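Local coordinates for protein RNA-directed RNA polymerase (Infectious pancreatic necrosis virus, PDB 3ZED) that probably copies the viral RNA genome as an RNA-dependent RNA polymerase, and is thought to occur both free and covalently attached to genomic RNA, at residues B[131-134]-B[135-139]. Sequence-based numbering, arbitrary orientation.
Sequences LTFF and LLEND
Phe-134 and Asn-138 meet in a local contact near the C-terminal end of helix 125-137, at the surface of the polymerase and about 40 Å (centre to centre) from the middle of the chain, where the side-chain amide of Asn-138 folds back onto the helix backbone. Its ND2 donates to Phe-134 O over 2.9 Å, in a nearly straight bond (N-H...O 166°) with the acceptor close to the amide plane. Phe-134 O also accepts Glu-137 N at 3.3 Å, from above the carbonyl plane, and a weak bond from Asn-138 N. The regular i to i+4 pattern persists just upstream, with Leu-135 N bonded to Leu-131 O and Leu-136 N to Thr-132 O, but at Phe-133 O it fades into two weak bonds, from Leu-136 N and Glu-137 N. The backbone of Asn-138 is extended rather than helical, yet its side chain still bonds back to a helix carbonyl. With CG turned beside its own backbone N (chi1 -61°), the amide runs alongside the Phe-134 side chain, and ND2 lies at the ring edge, 3.9 Å from CD1. On the outer side the Glu-137 carboxylate reaches the far end of the Phe-133 ring, OE1 approaching CZ to 3.2 Å, with the two planes 40° apart. The Phe-133 ring also has Leu-136 beside it, CD1 to CD1 4.5 Å, a loose apolar touch. Toward the protein, Leu-131 and Phe-134 pack on helix 625-645, where Phe-134 makes an edge-to-face contact with His-633, while Thr-132 and Leu-135 lie against helix 143-156, which follows in the chain.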
loop_
_atom_site.group_PDB
_atom_site.type_symbol
_atom_site.label_atom_id
_atom_site.label_comp_id
_atom_site.label_asym_id
_atom_site.label_seq_id
_atom_site.Cartn_x
_atom_site.Cartn_y
_atom_site.Cartn_z
ATOM N N LEU B 131 -32.142 -3.797 14.247
ATOM C CA LEU B 131 -32.447 -4.552 13.029
ATOM C C LEU B 131 -33.586 -5.533 13.278
ATOM O O LEU B 131 -34.505 -5.620 12.450
ATOM C CB LEU B 131 -31.204 -5.303 12.519
ATOM C CG LEU B 131 -30.063 -4.466 11.947
ATOM C CD1 LEU B 131 -28.813 -5.296 11.856
ATOM C CD2 LEU B 131 -30.413 -3.870 10.558
ATOM N N THR B 132 -33.550 -6.259 14.424
ATOM C CA THR B 132 -34.599 -7.222 14.799
ATOM C C THR B 132 -35.954 -6.510 15.004
ATOM O O THR B 132 -36.987 -7.014 14.534
ATOM C CB THR B 132 -34.211 -7.998 16.066
ATOM O OG1 THR B 132 -32.916 -8.545 15.889
ATOM C CG2 THR B 132 -35.207 -9.106 16.401
ATOM N N PHE B 133 -35.949 -5.359 15.703
ATOM C CA PHE B 133 -37.189 -4.610 15.922
ATOM C C PHE B 133 -37.787 -4.145 14.604
ATOM O O PHE B 133 -38.991 -4.264 14.416
ATOM C CB PHE B 133 -37.006 -3.389 16.848
ATOM C CG PHE B 133 -38.259 -2.516 16.910
ATOM C CD1 PHE B 133 -39.464 -3.027 17.392
ATOM C CD2 PHE B 133 -38.241 -1.207 16.433
ATOM C CE1 PHE B 133 -40.615 -2.230 17.433
ATOM C CE2 PHE B 133 -39.381 -0.404 16.502
ATOM C CZ PHE B 133 -40.552 -0.914 17.026
ATOM N N PHE B 134 -36.959 -3.631 13.689
ATOM C CA PHE B 134 -37.510 -3.139 12.442
ATOM C C PHE B 134 -37.938 -4.298 11.534
ATOM O O PHE B 134 -38.870 -4.108 10.749
ATOM C CB PHE B 134 -36.555 -2.145 11.759
ATOM C CG PHE B 134 -36.557 -0.790 12.446
ATOM C CD1 PHE B 134 -37.726 -0.024 12.519
ATOM C CD2 PHE B 134 -35.393 -0.272 13.010
ATOM C CE1 PHE B 134 -37.723 1.238 13.143
ATOM C CE2 PHE B 134 -35.394 0.980 13.645
ATOM C CZ PHE B 134 -36.561 1.731 13.707
ATOM N N LEU B 135 -37.340 -5.518 11.691
ATOM C CA LEU B 135 -37.797 -6.669 10.895
ATOM C C LEU B 135 -39.217 -7.110 11.359
ATOM O O LEU B 135 -40.019 -7.608 10.548
ATOM C CB LEU B 135 -36.812 -7.851 10.954
ATOM C CG LEU B 135 -37.179 -9.075 10.080
ATOM C CD1 LEU B 135 -36.740 -8.874 8.666
ATOM C CD2 LEU B 135 -36.585 -10.354 10.616
ATOM N N LEU B 136 -39.496 -6.928 12.672
ATOM C CA LEU B 136 -40.779 -7.212 13.310
ATOM C C LEU B 136 -41.901 -6.329 12.773
ATOM O O LEU B 136 -43.062 -6.733 12.826
ATOM C CB LEU B 136 -40.694 -6.998 14.836
ATOM C CG LEU B 136 -39.836 -7.955 15.675
ATOM C CD1 LEU B 136 -39.771 -7.473 17.116
ATOM C CD2 LEU B 136 -40.340 -9.397 15.597
ATOM N N GLU B 137 -41.556 -5.117 12.295
ATOM C CA GLU B 137 -42.509 -4.083 11.836
ATOM C C GLU B 137 -42.546 -3.833 10.327
ATOM O O GLU B 137 -43.451 -3.148 9.866
ATOM C CB GLU B 137 -42.163 -2.732 12.502
ATOM C CG GLU B 137 -42.451 -2.661 13.990
ATOM C CD GLU B 137 -42.561 -1.251 14.530
ATOM O OE1 GLU B 137 -41.750 -0.383 14.126
ATOM O OE2 GLU B 137 -43.444 -1.024 15.388
ATOM N N ASN B 138 -41.556 -4.316 9.570
ATOM C CA ASN B 138 -41.489 -4.041 8.138
ATOM C C ASN B 138 -41.299 -5.298 7.299
ATOM O O ASN B 138 -40.393 -6.077 7.567
ATOM C CB ASN B 138 -40.334 -3.081 7.846
ATOM C CG ASN B 138 -40.413 -1.729 8.503
ATOM O OD1 ASN B 138 -40.956 -0.779 7.952
ATOM N ND2 ASN B 138 -39.778 -1.580 9.647
ATOM N N ASP B 139 -42.114 -5.463 6.245
ATOM C CA ASP B 139 -41.967 -6.586 5.328
ATOM C C ASP B 139 -41.055 -6.160 4.156
ATOM O O ASP B 139 -41.500 -5.947 3.028
ATOM C CB ASP B 139 -43.326 -7.148 4.830
ATOM C CG ASP B 139 -43.227 -8.370 3.909
ATOM O OD1 ASP B 139 -42.118 -9.001 3.843
ATOM O OD2 ASP B 139 -44.239 -8.687 3.231
#